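Local coordinates for molybdopterin-guanine dinucleotide biosynthesis protein B (Escherichia coli, PDB 1NP6) that binds GTP, hydrolyses it weakly, and may act as an adapter protein in making and using the molybdopterin guanine dinucleotide form of the molybdenum cofactor, at residues V118-G123 and S142-N147; L9-W14 and L103-G108; E113-V118 and H136-A141. All blocks are in the same frame, centred on the assembly; numbering follows the deposited sequence.

Contact 1. Residues V118-G123 and S142-N147; sequences VLFRDG and SDVPLN
The Phe120 ring meets Ser142 and Val144 at its edge, near its own plane; neither residue lies over a ring face. Ser142 OG sits 3.5 Å from CD2 of Phe120. Further round the rim, Val144 CG2 is 3.5 Å from Phe120 CE2. With chi1 at -179°, the Phe120 ring swings beside its own carbonyl carbon, where its edge meets these two neighbours. The hydroxyl of Ser142 donates to Val144 O at 2.9 Å, in the carbonyl plane and on a lone pair.

The second flat group is the Asp143 carboxylate. Asp122 N gives OD1 of Asp143 a nearly straight bond of 2.9 Å, on the syn side and 18° out of the carboxylate plane. The other oxygen, OD2, lies 3.2 Å from Arg121 CG. Asp143 N adds a weak bond to Phe120 O. The Arg121 guanidinium does not pair with this acid; its NH1 bonds to Gly16 O, in the Walker A loop that probably binds GTP.

An alanine in place of Asp143 is likely to leave Asp122 N without its acceptor and the bridging water without one of its anchors. The short parallel bridge of Phe120 and Ser142 is thus continued by one carboxylate. OD1 accepts the Asp122 N-H directly, and a water links OD2 to Gly123 N, so one acid serves two backbone amides at the start of the 3-10 turn.

Contact 2. Residues L9-W14 and L103-G108; sequences LAFAAW and LILVEG
Leu9 is held to strand 103-107 by two backbone hydrogen bonds. Its N donates to Ile104 O at 2.9 Å, and its O accepts from Val106 N at 2.9 Å. The second bond comes from above the carbonyl plane of Leu9, 36° out of it, and the same oxygen also receives a CA-H contact from Leu105. The Leu9 side chain lies on the same face as Leu105; its CB is near Leu103 CD1, and Leu9 CD2 is 4.3 Å from Leu105 CD2.

Val106 continues the ladder. Beside the bond from its N to Leu9, Val106 O takes the N-H of Phe11, with 3.0 Å to Phe11 N, and a CA-H from Ala10. Its side chain lies on the same face as that of Ala10, and Val106 CB is 4.2 Å from Ala10 CB.

Phe11 adds an aromatic ring. The ring and the Leu105 side chain run alongside each other in the same direction. The Leu105 methyl CD2 reaches the ring edge at CE1 of Phe11, 3.9 Å away. Where the strands part, a water donates to Phe11 O and accepts from Gly108 N.

This is an inner parallel pair of a P-loop NTPase sheet; 9-14 leads into the Walker A loop. Leu26 and Ile27 of helix 19-32 pack on Phe11 and Leu105, and Trp168 of helix 158-170 packs on Leu9. Strand 116-120 lies beyond 8-12, and strand 37-42 lies beyond 103-107.

Contact 3. Residues E113-V118 and H136-A141; sequences EIAKIV and HVIAVA
Lys116 to Val118 and Val137 to Ala141 run parallel, with segment axes 4.7 Å apart at closest and 24° between their directions.

The His136 ring lies over the backbone of the other segment. Glu113 C, 3.9 Å from His136 CE1, sits over one ring face near its border, with Ile114 N beside it. CB of His136 comes 3.2 Å from Ile114 O. On the face that carries Lys116, Val118, Val137 and Val140, the methyls Val118 CG2 and Val137 CG2 touch at 3.7 Å, the two side chains crossing at about a right angle. Ile138 has CG1 between its backbone N and carbonyl carbon (chi1 67°). That places Ile138 CG1 against Ile117 CG1 at 3.8 Å and close to Lys116 O. Ile117 also packs, through CG2, on Ala141 CB. Lys116 NZ bonds to Glu112 O and has a long, weak ion pair with Asp134 OD1.

Lys116 pairs with Val137, but Val118 pairs with Val140, so the second strand has one extra residue. This is a beta bulge, and Ile138 departs from extended backbone angles there (psi -12°). Lys116 O accepts from Ile138 N at 2.9 Å. Val118 N then reaches Ala139 O at 3.1 Å, and Val118 O takes Ala141 N at 2.8 Å. The bond from Lys116 N to His136 O is weak.

Phe164 and Trp168 of helix 158-170 pack on Ile138; Phe164 also meets Ala139, and Trp168 meets Ala115. Strand 8-12 flanks 116-120 through Ala10 and Ala12, and strand 151-154 bonds to Val140.

The three contacts belong to one parallel sheet, in which strands 103-107, 8-12, 116-120 and 137-142 lie in that order. Contacts 2 and 3 have centres about 9 Å apart and meet through backbone pairing of Ala10 and Ala12 with Ile117. Contact 1 continues contact 3 along the same strands, with centres about 14 Å apart and Val118 in common. The centres of contacts 1 and 2 are about 17 Å apart. Both approach the inferred GTP site: the Arg121 side chain is about 4 Å from that of Thr17, and the Glu107 side chain is about 3 Å from that of Thr20 and about 5 Å from a sulfate, probably from crystallisation, that may mark the pocket.

Contact 1. Residues V118-G123 and S142-N147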
loop_
_atom_site.group_PDB
_atom_site.type_symbol
_atom_site.label_atom_id
_atom_site.label_comp_id
_atom_site.label_asym_id
_atom_site.label_seq_id
_atom_site.Cartn_x
_atom_site.Cartn_y
_atom_site.Cartn_z
ATOM N N VAL B 118 0.950 -3.015 27.756
ATOM C CA VAL B 118 -0.457 -2.820 28.097
ATOM C C VAL B 118 -0.587 -1.472 28.826
ATOM O O VAL B 118 0.269 -1.117 29.609
ATOM C CB VAL B 118 -0.973 -3.970 29.005
ATOM C CG1 VAL B 118 -2.388 -3.695 29.569
ATOM C CG2 VAL B 118 -0.957 -5.276 28.237
ATOM N N LEU B 119 -1.650 -0.734 28.541
ATOM C CA LEU B 119 -1.840 0.602 29.125
ATOM C C LEU B 119 -2.970 0.603 30.144
ATOM O O LEU B 119 -3.925 -0.171 30.008
ATOM C CB LEU B 119 -2.119 1.625 28.016
ATOM C CG LEU B 119 -1.283 1.554 26.723
ATOM C CD1 LEU B 119 -1.749 2.617 25.753
ATOM C CD2 LEU B 119 0.240 1.667 26.945
ATOM N N PHE B 120 -2.845 1.446 31.174
ATOM C CA PHE B 120 -3.895 1.641 32.184
ATOM C C PHE B 120 -3.990 3.115 32.588
ATOM O O PHE B 120 -2.994 3.722 32.957
ATOM C CB PHE B 120 -3.623 0.778 33.441
ATOM C CG PHE B 120 -4.688 0.903 34.514
ATOM C CD1 PHE B 120 -5.881 0.172 34.426
ATOM C CD2 PHE B 120 -4.506 1.751 35.609
ATOM C CE1 PHE B 120 -6.887 0.303 35.398
ATOM C CE2 PHE B 120 -5.509 1.890 36.596
ATOM C CZ PHE B 120 -6.696 1.143 36.496
ATOM N N ARG B 121 -5.191 3.671 32.511
ATOM C CA ARG B 121 -5.487 4.995 33.062
ATOM C C ARG B 121 -6.618 4.868 34.064
ATOM O O ARG B 121 -7.713 4.395 33.720
ATOM C CB ARG B 121 -5.858 6.001 31.951
ATOM C CG ARG B 121 -5.946 7.439 32.466
ATOM C CD ARG B 121 -6.353 8.510 31.463
ATOM N NE ARG B 121 -7.802 8.564 31.286
ATOM C CZ ARG B 121 -8.414 8.031 30.247
ATOM N NH1 ARG B 121 -7.687 7.434 29.320
ATOM N NH2 ARG B 121 -9.731 8.090 30.127
ATOM N N ASP B 122 -6.362 5.285 35.302
ATOM C CA ASP B 122 -7.322 5.101 36.387
ATOM C C ASP B 122 -8.704 5.692 36.063
ATOM O O ASP B 122 -9.721 5.036 36.277
ATOM C CB ASP B 122 -6.769 5.677 37.694
ATOM C CG ASP B 122 -7.416 5.063 38.936
ATOM O OD1 ASP B 122 -7.976 5.843 39.732
ATOM O OD2 ASP B 122 -7.405 3.831 39.216
ATOM N N GLY B 123 -8.727 6.910 35.520
ATOM C CA GLY B 123 -9.962 7.616 35.224
ATOM C C GLY B 123 -10.805 7.066 34.081
ATOM O O GLY B 123 -11.769 7.701 33.673
ATOM N N SER B 142 1.276 2.922 33.131
ATOM C CA SER B 142 0.163 3.281 33.993
ATOM C C SER B 142 0.270 4.712 34.560
ATOM O O SER B 142 1.355 5.243 34.668
ATOM C CB SER B 142 0.100 2.346 35.195
ATOM O OG SER B 142 -1.103 2.567 35.916
ATOM N N ASP B 143 -0.857 5.294 34.971
ATOM C CA ASP B 143 -0.809 6.589 35.662
ATOM C C ASP B 143 -0.944 6.431 37.185
ATOM O O ASP B 143 -0.926 7.397 37.935
ATOM C CB ASP B 143 -1.771 7.621 35.041
ATOM C CG ASP B 143 -3.242 7.308 35.265
ATOM O OD1 ASP B 143 -3.625 6.196 35.698
ATOM O OD2 ASP B 143 -4.111 8.162 35.033
ATOM N N VAL B 144 -1.032 5.184 37.637
ATOM C CA VAL B 144 -1.051 4.883 39.064
ATOM C C VAL B 144 -0.051 3.767 39.368
ATOM O O VAL B 144 0.166 2.882 38.531
ATOM C CB VAL B 144 -2.463 4.471 39.578
ATOM C CG1 VAL B 144 -3.384 5.676 39.682
ATOM C CG2 VAL B 144 -3.075 3.365 38.712
ATOM N N PRO B 145 0.547 3.787 40.559
ATOM C CA PRO B 145 1.511 2.749 40.921
ATOM C C PRO B 145 0.771 1.424 40.984
ATOM O O PRO B 145 -0.349 1.357 41.505
ATOM C CB PRO B 145 1.995 3.191 42.315
ATOM C CG PRO B 145 0.886 3.994 42.850
ATOM C CD PRO B 145 0.338 4.744 41.662
ATOM N N LEU B 146 1.350 0.395 40.381
ATOM C CA LEU B 146 0.876 -0.965 40.573
ATOM C C LEU B 146 2.124 -1.740 41.006
ATOM O O LEU B 146 3.253 -1.380 40.630
ATOM C CB LEU B 146 0.244 -1.538 39.291
ATOM C CG LEU B 146 -0.929 -0.804 38.600
ATOM C CD1 LEU B 146 -1.053 -1.143 37.120
ATOM C CD2 LEU B 146 -2.264 -1.028 39.303
ATOM N N ASN B 147 1.940 -2.737 41.863
ATOM C CA ASN B 147 3.026 -3.657 42.178
ATOM C C ASN B 147 2.813 -4.880 41.306
ATOM O O ASN B 147 1.794 -5.571 41.426
ATOM C CB ASN B 147 3.083 -4.007 43.676
ATOM C CG ASN B 147 4.277 -4.901 44.026
ATOM O OD1 ASN B 147 5.438 -4.544 43.793
ATOM N ND2 ASN B 147 3.992 -6.069 44.586
HETATM O O HOH W 1 -6.564 8.535 35.295
#

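Contact 2. Residues L9-W14 and L103-G108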
loop_
_atom_site.group_PDB
_atom_site.type_symbol
_atom_site.label_atom_id
_atom_site.label_comp_id
_atom_site.label_asym_id
_atom_site.label_seq_id
_atom_site.Cartn_x
_atom_site.Cartn_y
_atom_site.Cartn_z
ATOM N N LEU B 9 6.186 -5.109 18.005
ATOM C CA LEU B 9 5.761 -4.749 19.364
ATOM C C LEU B 9 4.348 -4.156 19.385
ATOM O O LEU B 9 4.085 -3.125 18.752
ATOM C CB LEU B 9 6.754 -3.747 19.994
ATOM C CG LEU B 9 6.433 -3.225 21.406
ATOM C CD1 LEU B 9 6.577 -4.322 22.485
ATOM C CD2 LEU B 9 7.317 -2.024 21.741
ATOM N N ALA B 10 3.438 -4.794 20.116
ATOM C CA ALA B 10 2.061 -4.304 20.193
ATOM C C ALA B 10 1.825 -3.413 21.412
ATOM O O ALA B 10 2.456 -3.587 22.454
ATOM C CB ALA B 10 1.071 -5.467 20.202
ATOM N N PHE B 11 0.893 -2.478 21.260
ATOM C CA PHE B 11 0.366 -1.677 22.351
ATOM C C PHE B 11 -1.109 -2.005 22.507
ATOM O O PHE B 11 -1.878 -1.917 21.546
ATOM C CB PHE B 11 0.569 -0.175 22.069
ATOM C CG PHE B 11 1.944 0.317 22.447
ATOM C CD1 PHE B 11 3.014 0.135 21.590
ATOM C CD2 PHE B 11 2.176 0.898 23.686
ATOM C CE1 PHE B 11 4.288 0.534 21.948
ATOM C CE2 PHE B 11 3.453 1.309 24.048
ATOM C CZ PHE B 11 4.505 1.132 23.177
ATOM N N ALA B 12 -1.495 -2.413 23.711
ATOM C CA ALA B 12 -2.845 -2.889 23.927
ATOM C C ALA B 12 -3.525 -2.177 25.081
ATOM O O ALA B 12 -2.919 -1.963 26.131
ATOM C CB ALA B 12 -2.838 -4.421 24.151
ATOM N N ALA B 13 -4.796 -1.827 24.874
ATOM C CA ALA B 13 -5.632 -1.171 25.876
ATOM C C ALA B 13 -7.114 -1.226 25.501
ATOM O O ALA B 13 -7.463 -1.327 24.316
ATOM C CB ALA B 13 -5.198 0.297 26.090
ATOM N N TRP B 14 -7.975 -1.169 26.513
ATOM C CA TRP B 14 -9.412 -0.963 26.310
ATOM C C TRP B 14 -9.636 0.357 25.584
ATOM O O TRP B 14 -8.911 1.322 25.825
ATOM C CB TRP B 14 -10.146 -0.862 27.652
ATOM C CG TRP B 14 -10.121 -2.083 28.539
ATOM C CD1 TRP B 14 -10.619 -3.338 28.251
ATOM C CD2 TRP B 14 -9.602 -2.158 29.874
ATOM N NE1 TRP B 14 -10.426 -4.176 29.324
ATOM C CE2 TRP B 14 -9.803 -3.486 30.333
ATOM C CE3 TRP B 14 -8.981 -1.243 30.733
ATOM C CZ2 TRP B 14 -9.404 -3.912 31.611
ATOM C CZ3 TRP B 14 -8.575 -1.670 32.003
ATOM C CH2 TRP B 14 -8.792 -2.995 32.425
ATOM N N LEU B 103 11.890 -1.472 13.599
ATOM C CA LEU B 103 10.881 -1.798 14.599
ATOM C C LEU B 103 9.501 -1.591 14.001
ATOM O O LEU B 103 9.242 -0.556 13.403
ATOM C CB LEU B 103 11.017 -0.860 15.810
ATOM C CG LEU B 103 9.929 -0.887 16.882
ATOM C CD1 LEU B 103 10.154 -2.070 17.856
ATOM C CD2 LEU B 103 9.877 0.430 17.632
ATOM N N ILE B 104 8.608 -2.559 14.179
ATOM C CA ILE B 104 7.230 -2.380 13.738
ATOM C C ILE B 104 6.276 -2.359 14.929
ATOM O O ILE B 104 6.182 -3.341 15.674
ATOM C CB ILE B 104 6.851 -3.482 12.705
ATOM C CG1 ILE B 104 7.703 -3.359 11.434
ATOM C CG2 ILE B 104 5.382 -3.428 12.353
ATOM C CD1 ILE B 104 7.707 -4.642 10.542
ATOM N N LEU B 105 5.558 -1.242 15.098
ATOM C CA LEU B 105 4.538 -1.110 16.137
ATOM C C LEU B 105 3.188 -1.641 15.640
ATOM O O LEU B 105 2.861 -1.454 14.469
ATOM C CB LEU B 105 4.390 0.352 16.590
ATOM C CG LEU B 105 5.693 1.016 17.069
ATOM C CD1 LEU B 105 5.609 2.557 17.080
ATOM C CD2 LEU B 105 6.074 0.489 18.455
ATOM N N VAL B 106 2.413 -2.266 16.538
ATOM C CA VAL B 106 1.127 -2.903 16.176
ATOM C C VAL B 106 -0.008 -2.477 17.095
ATOM O O VAL B 106 0.134 -2.517 18.323
ATOM C CB VAL B 106 1.244 -4.457 16.180
ATOM C CG1 VAL B 106 -0.080 -5.112 15.703
ATOM C CG2 VAL B 106 2.423 -4.894 15.333
ATOM N N GLU B 107 -1.139 -2.077 16.507
ATOM C CA GLU B 107 -2.262 -1.498 17.258
ATOM C C GLU B 107 -3.679 -1.742 16.666
ATOM O O GLU B 107 -3.873 -1.711 15.452
ATOM C CB GLU B 107 -2.021 0.014 17.377
ATOM C CG GLU B 107 -3.251 0.817 17.722
ATOM C CD GLU B 107 -3.127 2.252 17.291
ATOM O OE1 GLU B 107 -2.785 2.491 16.113
ATOM O OE2 GLU B 107 -3.358 3.134 18.140
ATOM N N GLY B 108 -4.664 -1.972 17.538
ATOM C CA GLY B 108 -6.074 -1.979 17.152
ATOM C C GLY B 108 -6.688 -3.324 16.771
ATOM O O GLY B 108 -7.893 -3.404 16.489
HETATM O O HOH W 2 -3.923 -3.003 20.277
#

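Contact 3. Residues E113-V118 and H136-A141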
loop_
_atom_site.group_PDB
_atom_site.type_symbol
_atom_site.label_atom_id
_atom_site.label_comp_id
_atom_site.label_asym_id
_atom_site.label_seq_id
_atom_site.Cartn_x
_atom_site.Cartn_y
_atom_site.Cartn_z
ATOM N N GLU B 113 -0.674 -11.628 19.023
ATOM C CA GLU B 113 0.097 -12.623 19.767
ATOM C C GLU B 113 1.614 -12.437 19.655
ATOM O O GLU B 113 2.325 -13.299 19.117
ATOM C CB GLU B 113 -0.341 -14.032 19.349
ATOM C CG GLU B 113 -1.735 -14.413 19.846
ATOM C CD GLU B 113 -2.856 -14.062 18.873
ATOM O OE1 GLU B 113 -2.701 -13.123 18.060
ATOM O OE2 GLU B 113 -3.914 -14.728 18.925
ATOM N N ILE B 114 2.098 -11.306 20.187
ATOM C CA ILE B 114 3.524 -10.930 20.178
ATOM C C ILE B 114 3.872 -10.064 21.412
ATOM O O ILE B 114 2.976 -9.686 22.154
ATOM C CB ILE B 114 3.870 -10.170 18.871
ATOM C CG1 ILE B 114 2.601 -9.627 18.191
ATOM C CG2 ILE B 114 4.649 -11.071 17.914
ATOM C CD1 ILE B 114 2.513 -8.109 18.128
ATOM N N ALA B 115 5.159 -9.790 21.637
ATOM C CA ALA B 115 5.589 -8.864 22.705
ATOM C C ALA B 115 4.659 -7.648 22.757
ATOM O O ALA B 115 4.277 -7.123 21.707
ATOM C CB ALA B 115 7.023 -8.418 22.497
ATOM N N LYS B 116 4.295 -7.234 23.972
ATOM C CA LYS B 116 3.203 -6.283 24.159
ATOM C C LYS B 116 3.395 -5.376 25.378
ATOM O O LYS B 116 3.809 -5.836 26.447
ATOM C CB LYS B 116 1.895 -7.065 24.325
ATOM C CG LYS B 116 0.651 -6.382 23.811
ATOM C CD LYS B 116 -0.357 -7.401 23.258
ATOM C CE LYS B 116 -0.528 -8.619 24.174
ATOM N NZ LYS B 116 -1.709 -9.439 23.781
ATOM N N ILE B 117 3.071 -4.095 25.217
ATOM C CA ILE B 117 2.931 -3.181 26.359
ATOM C C ILE B 117 1.441 -2.884 26.525
ATOM O O ILE B 117 0.749 -2.601 25.547
ATOM C CB ILE B 117 3.784 -1.890 26.145
ATOM C CG1 ILE B 117 5.270 -2.269 26.157
ATOM C CG2 ILE B 117 3.441 -0.804 27.219
ATOM C CD1 ILE B 117 6.217 -1.182 25.674
ATOM N N VAL B 118 0.950 -3.015 27.756
ATOM C CA VAL B 118 -0.457 -2.820 28.097
ATOM C C VAL B 118 -0.587 -1.472 28.826
ATOM O O VAL B 118 0.269 -1.117 29.609
ATOM C CB VAL B 118 -0.973 -3.970 29.005
ATOM C CG1 VAL B 118 -2.388 -3.695 29.569
ATOM C CG2 VAL B 118 -0.957 -5.276 28.237
ATOM N N HIS B 136 2.843 -12.676 26.905
ATOM C CA HIS B 136 3.491 -11.781 25.944
ATOM C C HIS B 136 3.774 -10.367 26.457
ATOM O O HIS B 136 4.488 -9.617 25.798
ATOM C CB HIS B 136 2.657 -11.713 24.666
ATOM C CG HIS B 136 2.641 -12.996 23.898
ATOM N ND1 HIS B 136 1.476 -13.588 23.464
ATOM C CD2 HIS B 136 3.649 -13.808 23.499
ATOM C CE1 HIS B 136 1.766 -14.708 22.824
ATOM N NE2 HIS B 136 3.077 -14.864 22.832
ATOM N N VAL B 137 3.214 -10.004 27.611
ATOM C CA VAL B 137 3.329 -8.635 28.139
ATOM C C VAL B 137 4.719 -8.385 28.747
ATOM O O VAL B 137 5.154 -9.127 29.624
ATOM C CB VAL B 137 2.206 -8.339 29.183
ATOM C CG1 VAL B 137 2.344 -6.930 29.803
ATOM C CG2 VAL B 137 0.840 -8.512 28.565
ATOM N N ILE B 138 5.410 -7.348 28.270
ATOM C CA ILE B 138 6.732 -6.984 28.781
ATOM C C ILE B 138 6.695 -5.804 29.773
ATOM O O ILE B 138 7.689 -5.532 30.468
ATOM C CB ILE B 138 7.722 -6.706 27.601
ATOM C CG1 ILE B 138 7.325 -5.429 26.809
ATOM C CG2 ILE B 138 7.813 -7.944 26.689
ATOM C CD1 ILE B 138 8.381 -4.965 25.782
ATOM N N ALA B 139 5.548 -5.120 29.835
ATOM C CA ALA B 139 5.372 -3.962 30.727
ATOM C C ALA B 139 3.920 -3.487 30.734
ATOM O O ALA B 139 3.181 -3.765 29.800
ATOM C CB ALA B 139 6.275 -2.837 30.274
ATOM N N VAL B 140 3.524 -2.785 31.799
ATOM C CA VAL B 140 2.263 -2.037 31.853
ATOM C C VAL B 140 2.618 -0.560 32.044
ATOM O O VAL B 140 3.275 -0.234 33.022
ATOM C CB VAL B 140 1.378 -2.483 33.042
ATOM C CG1 VAL B 140 0.124 -1.616 33.176
ATOM C CG2 VAL B 140 0.962 -3.978 32.912
ATOM N N ALA B 141 2.207 0.306 31.113
ATOM C CA ALA B 141 2.343 1.774 31.289
ATOM C C ALA B 141 1.093 2.314 31.961
ATOM O O ALA B 141 -0.027 2.172 31.439
ATOM C CB ALA B 141 2.573 2.456 29.954
#